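Local coordinates for protein polyketide synthase/nonribosomal peptide synthetase hybrid RzxB (Pseudomonas fluorescens, PDB 5IL6) that probably dehydrates beta-hydroxyacyl intermediates during rhizoxin assembly, acting as the dehydratase domain of a trans-AT polyketide synthase, at residues R225-C237 with Q273-P285. Residues are numbered along the deposited sequence; the frame is centred on the assembly and turned at random.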
loop_
_atom_site.group_PDB
_atom_site.type_symbol
_atom_site.label_atom_id
_atom_site.label_comp_id
_atom_site.label_asym_id
_atom_site.label_seq_id
_atom_site.Cartn_x
_atom_site.Cartn_y
_atom_site.Cartn_z
ATOM N N ARG A 225 8.832 -17.237 15.719
ATOM C CA ARG A 225 7.919 -16.242 16.281
ATOM C C ARG A 225 8.606 -14.880 16.276
ATOM O O ARG A 225 8.992 -14.361 17.331
ATOM C CB ARG A 225 7.485 -16.626 17.693
ATOM C CG ARG A 225 8.642 -16.895 18.646
ATOM C CD ARG A 225 8.182 -17.570 19.923
ATOM N NE ARG A 225 9.230 -18.425 20.470
ATOM C CZ ARG A 225 9.503 -19.648 20.026
ATOM N NH1 ARG A 225 8.802 -20.170 19.027
ATOM N NH2 ARG A 225 10.479 -20.353 20.580
ATOM N N PRO A 226 8.765 -14.270 15.106
ATOM C CA PRO A 226 9.429 -12.967 15.052
ATOM C C PRO A 226 8.528 -11.874 15.601
ATOM O O PRO A 226 7.317 -12.047 15.768
ATOM C CB PRO A 226 9.694 -12.772 13.558
ATOM C CG PRO A 226 8.524 -13.444 12.922
ATOM C CD PRO A 226 8.211 -14.645 13.794
ATOM N N ALA A 227 9.137 -10.729 15.885
ATOM C CA ALA A 227 8.354 -9.579 16.303
ATOM C C ALA A 227 7.489 -9.088 15.147
ATOM O O ALA A 227 7.777 -9.328 13.970
ATOM C CB ALA A 227 9.265 -8.455 16.795
ATOM N N LEU A 228 6.407 -8.401 15.499
ATOM C CA LEU A 228 5.506 -7.865 14.490
ATOM C C LEU A 228 6.221 -6.810 13.657
ATOM O O LEU A 228 6.804 -5.865 14.195
ATOM C CB LEU A 228 4.268 -7.267 15.157
ATOM C CG LEU A 228 3.320 -6.481 14.247
ATOM C CD1 LEU A 228 2.794 -7.345 13.112
ATOM C CD2 LEU A 228 2.177 -5.902 15.059
ATOM N N LEU A 229 6.170 -6.975 12.338
ATOM C CA LEU A 229 6.752 -6.028 11.398
ATOM C C LEU A 229 5.637 -5.421 10.563
ATOM O O LEU A 229 4.790 -6.149 10.033
ATOM C CB LEU A 229 7.769 -6.709 10.479
ATOM C CG LEU A 229 9.026 -7.292 11.123
ATOM C CD1 LEU A 229 9.823 -8.062 10.082
ATOM C CD2 LEU A 229 9.877 -6.198 11.750
ATOM N N LEU A 230 5.643 -4.100 10.436
ATOM C CA LEU A 230 4.652 -3.403 9.633
ATOM C C LEU A 230 5.339 -2.338 8.794
ATOM O O LEU A 230 6.372 -1.796 9.203
ATOM C CB LEU A 230 3.566 -2.739 10.496
ATOM C CG LEU A 230 2.627 -3.655 11.281
ATOM C CD1 LEU A 230 1.599 -2.817 12.023
ATOM C CD2 LEU A 230 1.936 -4.661 10.369
ATOM N N PRO A 231 4.784 -2.009 7.631
ATOM C CA PRO A 231 5.328 -0.886 6.859
ATOM C C PRO A 231 5.315 0.387 7.689
ATOM O O PRO A 231 4.316 0.723 8.327
ATOM C CB PRO A 231 4.384 -0.792 5.653
ATOM C CG PRO A 231 3.780 -2.152 5.543
ATOM C CD PRO A 231 3.630 -2.623 6.955
ATOM N N ALA A 232 6.447 1.084 7.695
ATOM C CA ALA A 232 6.607 2.312 8.456
ATOM C C ALA A 232 6.953 3.516 7.599
ATOM O O ALA A 232 6.576 4.634 7.953
ATOM C CB ALA A 232 7.699 2.140 9.524
ATOM N N GLY A 233 7.649 3.319 6.485
ATOM C CA GLY A 233 8.005 4.422 5.613
ATOM C C GLY A 233 8.123 3.947 4.183
ATOM O O GLY A 233 8.320 2.757 3.910
ATOM N N LEU A 234 7.999 4.901 3.264
ATOM C CA LEU A 234 8.116 4.623 1.839
ATOM C C LEU A 234 8.797 5.803 1.165
ATOM O O LEU A 234 8.301 6.931 1.236
ATOM C CB LEU A 234 6.742 4.359 1.217
ATOM C CG LEU A 234 6.708 4.111 -0.290
ATOM C CD1 LEU A 234 7.746 3.088 -0.719
ATOM C CD2 LEU A 234 5.320 3.659 -0.704
ATOM N N GLY A 235 9.930 5.536 0.513
ATOM C CA GLY A 235 10.658 6.600 -0.160
ATOM C C GLY A 235 9.886 7.187 -1.327
ATOM O O GLY A 235 9.782 8.408 -1.469
ATOM N N GLN A 236 9.328 6.325 -2.174
ATOM C CA GLN A 236 8.536 6.770 -3.310
ATOM C C GLN A 236 7.530 5.701 -3.698
ATOM O O GLN A 236 7.822 4.505 -3.623
ATOM C CB GLN A 236 9.401 7.056 -4.543
ATOM C CG GLN A 236 10.383 8.194 -4.428
ATOM C CD GLN A 236 11.150 8.394 -5.721
ATOM O OE1 GLN A 236 11.971 7.560 -6.101
ATOM N NE2 GLN A 236 10.869 9.489 -6.416
ATOM N N CYS A 237 6.350 6.145 -4.122
ATOM C CA CYS A 237 5.380 5.291 -4.801
ATOM C C CYS A 237 5.010 5.993 -6.097
ATOM O O CYS A 237 4.419 7.077 -6.071
ATOM C CB CYS A 237 4.139 5.035 -3.951
ATOM S SG CYS A 237 2.946 3.953 -4.773
ATOM N N GLN A 273 4.800 -5.047 -18.577
ATOM C CA GLN A 273 4.776 -3.590 -18.533
ATOM C C GLN A 273 4.795 -3.115 -17.088
ATOM O O GLN A 273 4.008 -3.588 -16.265
ATOM C CB GLN A 273 3.522 -3.049 -19.220
ATOM C CG GLN A 273 3.275 -3.572 -20.623
ATOM C CD GLN A 273 3.948 -2.732 -21.689
ATOM O OE1 GLN A 273 4.135 -1.526 -21.525
ATOM N NE2 GLN A 273 4.314 -3.369 -22.795
ATOM N N CYS A 274 5.670 -2.162 -16.785
ATOM C CA CYS A 274 5.704 -1.603 -15.443
ATOM C C CYS A 274 4.511 -0.682 -15.221
ATOM O O CYS A 274 4.292 0.265 -15.983
ATOM C CB CYS A 274 7.001 -0.836 -15.207
ATOM S SG CYS A 274 7.146 -0.277 -13.500
ATOM N N CYS A 275 3.739 -0.960 -14.172
ATOM C CA CYS A 275 2.584 -0.147 -13.817
ATOM C C CYS A 275 2.786 0.677 -12.556
ATOM O O CYS A 275 2.173 1.738 -12.426
ATOM C CB CYS A 275 1.347 -1.036 -13.636
ATOM S SG CYS A 275 0.819 -1.865 -15.150
ATOM N N ALA A 276 3.629 0.225 -11.631
ATOM C CA ALA A 276 3.871 0.976 -10.406
ATOM C C ALA A 276 5.225 0.583 -9.836
ATOM O O ALA A 276 5.702 -0.537 -10.044
ATOM C CB ALA A 276 2.768 0.733 -9.373
ATOM N N ILE A 277 5.827 1.516 -9.100
ATOM C CA ILE A 277 7.145 1.333 -8.505
ATOM C C ILE A 277 7.089 1.806 -7.060
ATOM O O ILE A 277 6.547 2.879 -6.774
ATOM C CB ILE A 277 8.235 2.103 -9.274
ATOM C CG1 ILE A 277 8.354 1.576 -10.705
ATOM C CG2 ILE A 277 9.580 1.999 -8.553
ATOM C CD1 ILE A 277 9.228 2.432 -11.597
ATOM N N LEU A 278 7.637 1.001 -6.153
ATOM C CA LEU A 278 7.813 1.376 -4.754
ATOM C C LEU A 278 9.296 1.306 -4.427
ATOM O O LEU A 278 9.892 0.223 -4.469
ATOM C CB LEU A 278 7.023 0.459 -3.819
ATOM C CG LEU A 278 5.509 0.653 -3.722
ATOM C CD1 LEU A 278 4.800 0.131 -4.956
ATOM C CD2 LEU A 278 4.987 -0.037 -2.471
ATOM N N ASN A 279 9.888 2.450 -4.102
ATOM C CA ASN A 279 11.302 2.529 -3.763
ATOM C C ASN A 279 11.463 2.785 -2.272
ATOM O O ASN A 279 10.844 3.702 -1.721
ATOM C CB ASN A 279 11.999 3.627 -4.570
ATOM C CG ASN A 279 12.063 3.310 -6.051
ATOM O OD1 ASN A 279 12.332 2.174 -6.441
ATOM N ND2 ASN A 279 11.815 4.313 -6.885
ATOM N N GLN A 280 12.292 1.966 -1.627
ATOM C CA GLN A 280 12.649 2.131 -0.220
ATOM C C GLN A 280 11.417 2.009 0.681
ATOM O O GLN A 280 11.047 2.929 1.413
ATOM C CB GLN A 280 13.375 3.461 -0.001
ATOM C CG GLN A 280 14.588 3.650 -0.907
ATOM C CD GLN A 280 15.736 2.722 -0.548
ATOM O OE1 GLN A 280 16.186 2.687 0.597
ATOM N NE2 GLN A 280 16.207 1.959 -1.527
ATOM N N LEU A 281 10.785 0.839 0.612
ATOM C CA LEU A 281 9.689 0.480 1.507
ATOM C C LEU A 281 10.286 -0.114 2.778
ATOM O O LEU A 281 10.883 -1.195 2.745
ATOM C CB LEU A 281 8.744 -0.507 0.826
ATOM C CG LEU A 281 7.604 -1.063 1.684
ATOM C CD1 LEU A 281 6.658 0.048 2.114
ATOM C CD2 LEU A 281 6.858 -2.154 0.933
ATOM N N SER A 282 10.121 0.586 3.898
ATOM C CA SER A 282 10.753 0.212 5.159
ATOM C C SER A 282 9.752 -0.467 6.089
ATOM O O SER A 282 8.681 0.084 6.371
ATOM C CB SER A 282 11.349 1.443 5.846
ATOM O OG SER A 282 11.939 1.095 7.088
ATOM N N PHE A 283 10.117 -1.654 6.571
ATOM C CA PHE A 283 9.369 -2.373 7.593
ATOM C C PHE A 283 10.092 -2.244 8.928
ATOM O O PHE A 283 11.321 -2.362 8.991
ATOM C CB PHE A 283 9.220 -3.853 7.234
ATOM C CG PHE A 283 8.339 -4.113 6.046
ATOM C CD1 PHE A 283 8.811 -3.925 4.759
ATOM C CD2 PHE A 283 7.042 -4.567 6.218
ATOM C CE1 PHE A 283 8.002 -4.171 3.664
ATOM C CE2 PHE A 283 6.229 -4.815 5.129
ATOM C CZ PHE A 283 6.709 -4.618 3.852
ATOM N N GLN A 284 9.333 -2.009 9.995
ATOM C CA GLN A 284 9.915 -1.785 11.309
ATOM C C GLN A 284 9.112 -2.523 12.370
ATOM O O GLN A 284 7.890 -2.654 12.244
ATOM C CB GLN A 284 9.953 -0.284 11.633
ATOM C CG GLN A 284 10.698 0.516 10.573
ATOM C CD GLN A 284 10.647 2.009 10.803
ATOM O OE1 GLN A 284 10.187 2.478 11.845
ATOM N NE2 GLN A 284 11.127 2.767 9.823
ATOM N N PRO A 285 9.764 -3.001 13.433
ATOM C CA PRO A 285 9.014 -3.599 14.545
ATOM C C PRO A 285 7.986 -2.638 15.126
ATOM O O PRO A 285 8.248 -1.446 15.303
ATOM C CB PRO A 285 10.110 -3.943 15.561
ATOM C CG PRO A 285 11.303 -4.200 14.721
ATOM C CD PRO A 285 11.215 -3.189 13.599
#
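Phe-283 reaches Pro-231 because its CG stands anti to the carbonyl carbon (chi1 -68°), which lays the ring alongside the pyrrolidine; CE2 comes within 3.6 Å of Pro-231 CG, and the approach to the ring is oblique. Leu-234 takes the other course: CG is anti to the backbone N (chi1 177°), and the turn about CB-CG then sends CD1 to 4.0 Å from Leu-281 CB and CD2 to Leu-278 CD2, the two leucine side chains crossing at roughly a right angle. Pro-231, Phe-283, Leu-234, Leu-281, Cys-237 and Leu-278 thus share one apolar face.

The other face is more polar. The extended side chain of Gln-284 lies against Ala-232, whose CB presses tightly on the terminal amide, 3.2 Å from Gln-284 CD, and its NE2 makes a weak bond to Ser-282 OG. Farther along, Asn-279 ND2 gives a weak 3.3 Å hydrogen bond to Gln-236 OE1, the two amide planes being turned 36° apart.

Backbone pairing is antiparallel but interrupted twice. At the first classic beta bulge, Ser-282 O accepts a nearly straight bond from Ala-232 N (2.8 Å) and a weak one from Gly-233 N; Ser-282 N returns a bond to Gly-233 O. At the second, Gly-235 and Gln-236 both face Asn-279: Gln-236 N donates to Asn-279 O in the carbonyl plane, on a lone pair, whereas Gly-235 N bonds Gln-280 O from above its carbonyl plane.

The pair belongs to the hotdog architecture of the dehydratase. Strand 230-239 is hydrogen-bonded on its other edge to strand 77-85, through Trp-85 and Leu-83 among others, and strand 274-284 is flanked by strand 261-268, while Met-211 of helix 204-212 touches Pro-231, Leu-278 and Leu-281 on the apolar face.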